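Local coordinates for phosphopantothenoylcysteine decarboxylase (Cryptococcus neoformans, PDB 6EOA), which binds flavin mononucleotide and probably decarboxylates phosphopantothenoylcysteine during coenzyme A biosynthesis, as a member of the homo-oligomeric flavin-containing Cys decarboxylase superfamily, at residues F35-I40 and S227-F232; L57-N62 and S88-P93. All coordinates share one frame; numbering follows the deposited sequence.

Interaction 1: F35-I40 and S227-F232; sequences FRVVLI and SLIEGF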
# COMPACT_ATOMS: atom_id res chain seq x y z
N PHE A 35 20.18 26.45 -7.71
CA PHE A 35 19.01 25.69 -8.12
C PHE A 35 18.99 24.37 -7.36
O PHE A 35 19.99 23.65 -7.34
CB PHE A 35 19.02 25.44 -9.63
CG PHE A 35 17.76 24.81 -10.16
CD1 PHE A 35 17.76 23.49 -10.59
CD2 PHE A 35 16.58 25.53 -10.22
CE1 PHE A 35 16.60 22.92 -11.08
CE2 PHE A 35 15.42 24.96 -10.70
CZ PHE A 35 15.43 23.65 -11.14
N ARG A 36 17.86 24.06 -6.74
CA ARG A 36 17.78 22.92 -5.84
C ARG A 36 16.88 21.81 -6.39
O ARG A 36 15.69 22.02 -6.63
CB ARG A 36 17.30 23.38 -4.47
CG ARG A 36 18.27 24.34 -3.80
CD ARG A 36 17.67 25.04 -2.60
NE ARG A 36 18.71 25.69 -1.80
CZ ARG A 36 19.09 26.96 -1.94
NH1 ARG A 36 18.52 27.74 -2.85
NH2 ARG A 36 20.05 27.45 -1.16
N VAL A 37 17.47 20.64 -6.58
CA VAL A 37 16.76 19.50 -7.15
C VAL A 37 16.65 18.38 -6.14
O VAL A 37 17.64 17.98 -5.53
CB VAL A 37 17.47 18.96 -8.41
CG1 VAL A 37 16.64 17.87 -9.06
CG2 VAL A 37 17.73 20.07 -9.40
N VAL A 38 15.43 17.88 -5.95
CA VAL A 38 15.24 16.65 -5.19
C VAL A 38 15.08 15.49 -6.17
O VAL A 38 14.18 15.49 -7.01
CB VAL A 38 14.01 16.73 -4.27
CG1 VAL A 38 13.64 15.34 -3.77
CG2 VAL A 38 14.28 17.66 -3.10
N LEU A 39 15.97 14.52 -6.08
CA LEU A 39 15.87 13.32 -6.91
C LEU A 39 15.17 12.20 -6.14
O LEU A 39 15.63 11.78 -5.09
CB LEU A 39 17.25 12.86 -7.36
CG LEU A 39 17.30 11.53 -8.12
CD1 LEU A 39 16.68 11.66 -9.52
CD2 LEU A 39 18.72 11.00 -8.20
N ILE A 40 14.04 11.74 -6.67
CA ILE A 40 13.36 10.59 -6.09
C ILE A 40 13.68 9.36 -6.92
O ILE A 40 13.43 9.32 -8.12
CB ILE A 40 11.83 10.78 -6.02
CG1 ILE A 40 11.47 11.99 -5.17
CG2 ILE A 40 11.17 9.54 -5.43
CD1 ILE A 40 9.97 12.23 -5.06
N SER A 227 20.50 16.81 -18.49
CA SER A 227 20.42 17.98 -19.36
C SER A 227 19.01 18.55 -19.37
O SER A 227 18.82 19.75 -19.59
CB SER A 227 20.88 17.64 -20.79
OG SER A 227 19.83 17.04 -21.54
N LEU A 228 18.01 17.70 -19.14
CA LEU A 228 16.65 18.20 -18.94
C LEU A 228 16.63 19.06 -17.68
O LEU A 228 16.06 20.14 -17.66
CB LEU A 228 15.64 17.05 -18.80
CG LEU A 228 15.37 16.16 -20.02
CD1 LEU A 228 14.15 15.28 -19.77
CD2 LEU A 228 15.21 16.97 -21.30
N ILE A 229 17.29 18.56 -16.63
CA ILE A 229 17.39 19.26 -15.36
C ILE A 229 18.11 20.61 -15.51
O ILE A 229 17.66 21.62 -14.98
CB ILE A 229 18.12 18.40 -14.32
CG1 ILE A 229 17.23 17.24 -13.89
CG2 ILE A 229 18.52 19.24 -13.11
CD1 ILE A 229 17.87 16.32 -12.87
N GLU A 230 19.22 20.61 -16.25
CA GLU A 230 19.98 21.84 -16.47
C GLU A 230 19.18 22.85 -17.29
O GLU A 230 19.39 24.06 -17.16
CB GLU A 230 21.31 21.52 -17.16
CG GLU A 230 22.52 21.69 -16.26
CD GLU A 230 23.50 20.54 -16.39
OE1 GLU A 230 23.42 19.80 -17.39
OE2 GLU A 230 24.35 20.38 -15.48
N GLY A 231 18.26 22.35 -18.11
CA GLY A 231 17.37 23.20 -18.87
C GLY A 231 16.39 23.94 -17.97
O GLY A 231 15.97 25.05 -18.28
N PHE A 232 16.03 23.30 -16.86
CA PHE A 232 15.16 23.92 -15.87
C PHE A 232 15.93 24.89 -14.99
O PHE A 232 15.40 25.92 -14.58
CB PHE A 232 14.48 22.86 -15.00
CG PHE A 232 13.16 22.40 -15.54
CD1 PHE A 232 11.99 23.03 -15.15
CD2 PHE A 232 13.08 21.35 -16.44
CE1 PHE A 232 10.77 22.62 -15.64
CE2 PHE A 232 11.87 20.93 -16.93
CZ PHE A 232 10.71 21.57 -16.53
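The phenyl ring of F35 lies against the main chain of the helix at F232, with the F232 carbonyl carbon over one of its faces. Its far end does the touching: CZ of F35 stands 4.1 Å from CB of F232, and CE2 of F35 is 4.0 Å from the F232 carbonyl oxygen. The carbonyl oxygen of I229 approaches the same ring at a slant, 4.2 Å from F35 CE1. The ring gets there because CG of F35 lies anti to the backbone N (chi1 -173°), which carries it off the strand toward the helix. F232 answers with its CB and backbone, while its own ring leads away from the strand and has the L228 carbonyl oxygen at its edge, in the ring plane.

This is the packing of a helix on a parallel sheet in a Rossmann-like flavoprotein fold. Strand 35-41 is one of the inner strands, and the axes of segments 35-40 and 227-232 approach to 10.0 Å, their N-to-C directions 140° apart. V38 and I40, on the other face of the strand, pack on helix 155-162.

One turn back along the helix, a purely aliphatic contact joins V37 to I229, methyl to methyl, with CG2 of V37 3.9 Å from CG2 of I229. On I229 the branch anti to the backbone N is the one that meets the valine. Both residues also rest on V135 of strand 133-139, and the F35 ring meets that of H236 with the planes at about 60°.

Interaction 2: L57-N62 and S88-P93; sequences LVKSPN and SALNLP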
# COMPACT_ATOMS: atom_id res chain seq x y z
N LEU A 57 24.97 16.18 -11.11
CA LEU A 57 24.31 17.34 -10.54
C LEU A 57 25.21 18.05 -9.53
O LEU A 57 25.22 19.28 -9.47
CB LEU A 57 22.99 16.95 -9.88
CG LEU A 57 21.90 16.46 -10.84
CD1 LEU A 57 20.59 16.22 -10.11
CD2 LEU A 57 21.70 17.47 -11.97
N VAL A 58 25.97 17.29 -8.75
CA VAL A 58 26.94 17.87 -7.81
C VAL A 58 27.97 18.71 -8.55
O VAL A 58 28.22 19.87 -8.20
CB VAL A 58 27.67 16.78 -7.00
CG1 VAL A 58 28.86 17.39 -6.25
CG2 VAL A 58 26.72 16.09 -6.02
N LYS A 59 28.56 18.13 -9.59
CA LYS A 59 29.60 18.79 -10.37
C LYS A 59 29.09 20.05 -11.06
O LYS A 59 29.84 21.00 -11.27
CB LYS A 59 30.18 17.82 -11.41
CG LYS A 59 31.30 18.41 -12.27
CD LYS A 59 31.35 17.74 -13.63
CE LYS A 59 29.98 17.78 -14.30
NZ LYS A 59 29.72 16.58 -15.15
N SER A 60 27.80 20.05 -11.41
CA SER A 60 27.18 21.21 -12.03
C SER A 60 27.24 22.39 -11.07
O SER A 60 26.79 22.30 -9.93
CB SER A 60 25.73 20.90 -12.42
OG SER A 60 25.27 21.81 -13.40
N PRO A 61 27.82 23.51 -11.53
CA PRO A 61 28.21 24.67 -10.71
C PRO A 61 27.12 25.26 -9.79
O PRO A 61 27.40 25.46 -8.61
CB PRO A 61 28.65 25.71 -11.75
CG PRO A 61 28.16 25.20 -13.08
CD PRO A 61 28.17 23.72 -12.95
N ASN A 62 25.94 25.54 -10.32
CA ASN A 62 24.91 26.24 -9.54
C ASN A 62 23.71 25.37 -9.20
O ASN A 62 22.59 25.86 -9.06
CB ASN A 62 24.43 27.49 -10.28
CG ASN A 62 25.52 28.53 -10.44
OD1 ASN A 62 25.73 29.06 -11.53
ND2 ASN A 62 26.22 28.82 -9.35
N SER A 88 34.29 10.49 -8.38
CA SER A 88 34.60 10.21 -9.78
C SER A 88 34.34 11.43 -10.65
O SER A 88 35.15 11.78 -11.52
CB SER A 88 33.78 9.02 -10.28
OG SER A 88 34.04 8.77 -11.64
N ALA A 89 33.21 12.10 -10.42
CA ALA A 89 32.83 13.27 -11.20
C ALA A 89 33.66 14.49 -10.84
O ALA A 89 33.90 15.36 -11.68
CB ALA A 89 31.35 13.56 -11.02
N LEU A 90 34.11 14.56 -9.59
CA LEU A 90 34.87 15.72 -9.12
C LEU A 90 36.38 15.48 -9.15
O LEU A 90 37.15 16.27 -8.60
CB LEU A 90 34.45 16.10 -7.70
CG LEU A 90 33.01 16.58 -7.53
CD1 LEU A 90 32.74 16.96 -6.08
CD2 LEU A 90 32.72 17.75 -8.45
N ASN A 91 36.80 14.39 -9.80
CA ASN A 91 38.21 14.04 -9.93
C ASN A 91 38.93 13.90 -8.59
O ASN A 91 40.13 14.11 -8.49
CB ASN A 91 38.95 15.07 -10.79
CG ASN A 91 38.38 15.19 -12.18
OD1 ASN A 91 37.82 14.23 -12.73
ND2 ASN A 91 38.51 16.37 -12.78
N LEU A 92 38.18 13.54 -7.55
CA LEU A 92 38.76 13.32 -6.23
C LEU A 92 39.31 11.90 -6.13
O LEU A 92 38.76 10.98 -6.73
CB LEU A 92 37.73 13.57 -5.13
CG LEU A 92 37.08 14.96 -5.09
CD1 LEU A 92 36.37 15.16 -3.76
CD2 LEU A 92 38.10 16.05 -5.33
N PRO A 93 40.41 11.73 -5.38
CA PRO A 93 40.92 10.38 -5.11
C PRO A 93 39.98 9.64 -4.17
O PRO A 93 39.17 10.28 -3.50
CB PRO A 93 42.28 10.64 -4.47
CG PRO A 93 42.13 11.97 -3.82
CD PRO A 93 41.23 12.76 -4.72
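The carbonyl oxygen of A89 is approached by two methylene groups of K59, CD at 4.0 Å and CG at 4.1 Å from A89 O, distances that indicate van der Waals contact. The lysine leaves the helix with CG anti to the backbone N (chi1 -179°), then bends at chi3 (53°), and its end leads away: NZ of K59 is 5.6 Å from A89 O.

L90 brings both methyls to bear. CD2 of L90 reaches K59 beside the backbone, 3.8 Å from K59 CA and 3.9 Å from K59 CB, and the lysine stem and the leucine run alongside one another, pointing opposite ways. CD1 of L90 meets CG1 of V58 at 3.9 Å, with the leucine and valine side chains at about a right angle. Across the contact, CB of K59 and CB of A89 lie 4.4 Å apart.

These are the C-terminal ends of helices 50-59 and 79-89, which follow successive strands of the parallel sheet. V58 also packs on V65 of strand 63-69 and V86 of helix 79-89. With methyls and methylenes making most of the contact, and the A89 carbonyl oxygen met by carbon atoms of K59, the two helix ends are joined by shape and apolar burial rather than by directional bonds.

In the fold
Interaction 1 is a core contact, about 9 Å from the centre of the chain, in which the last modelled helix, 222-237, packs on an inner strand. Interaction 2, about 18 Å from that centre, joins two helix ends at the surface. The inner one sets an aromatic ring on backbone carbonyls and pairs branched aliphatics; the outer one uses a leucine against a valine and the stem of an exposed lysine. They share no segment, but helix 50-59 follows strand 35-41, and interaction 2 is nested within the loop closed by interaction 1. They touch where E230 OE2 and S60 OG are 2.7 Å apart, a probable hydrogen bond, and where L57 CD2 packs 3.8 Å from I229 CG2.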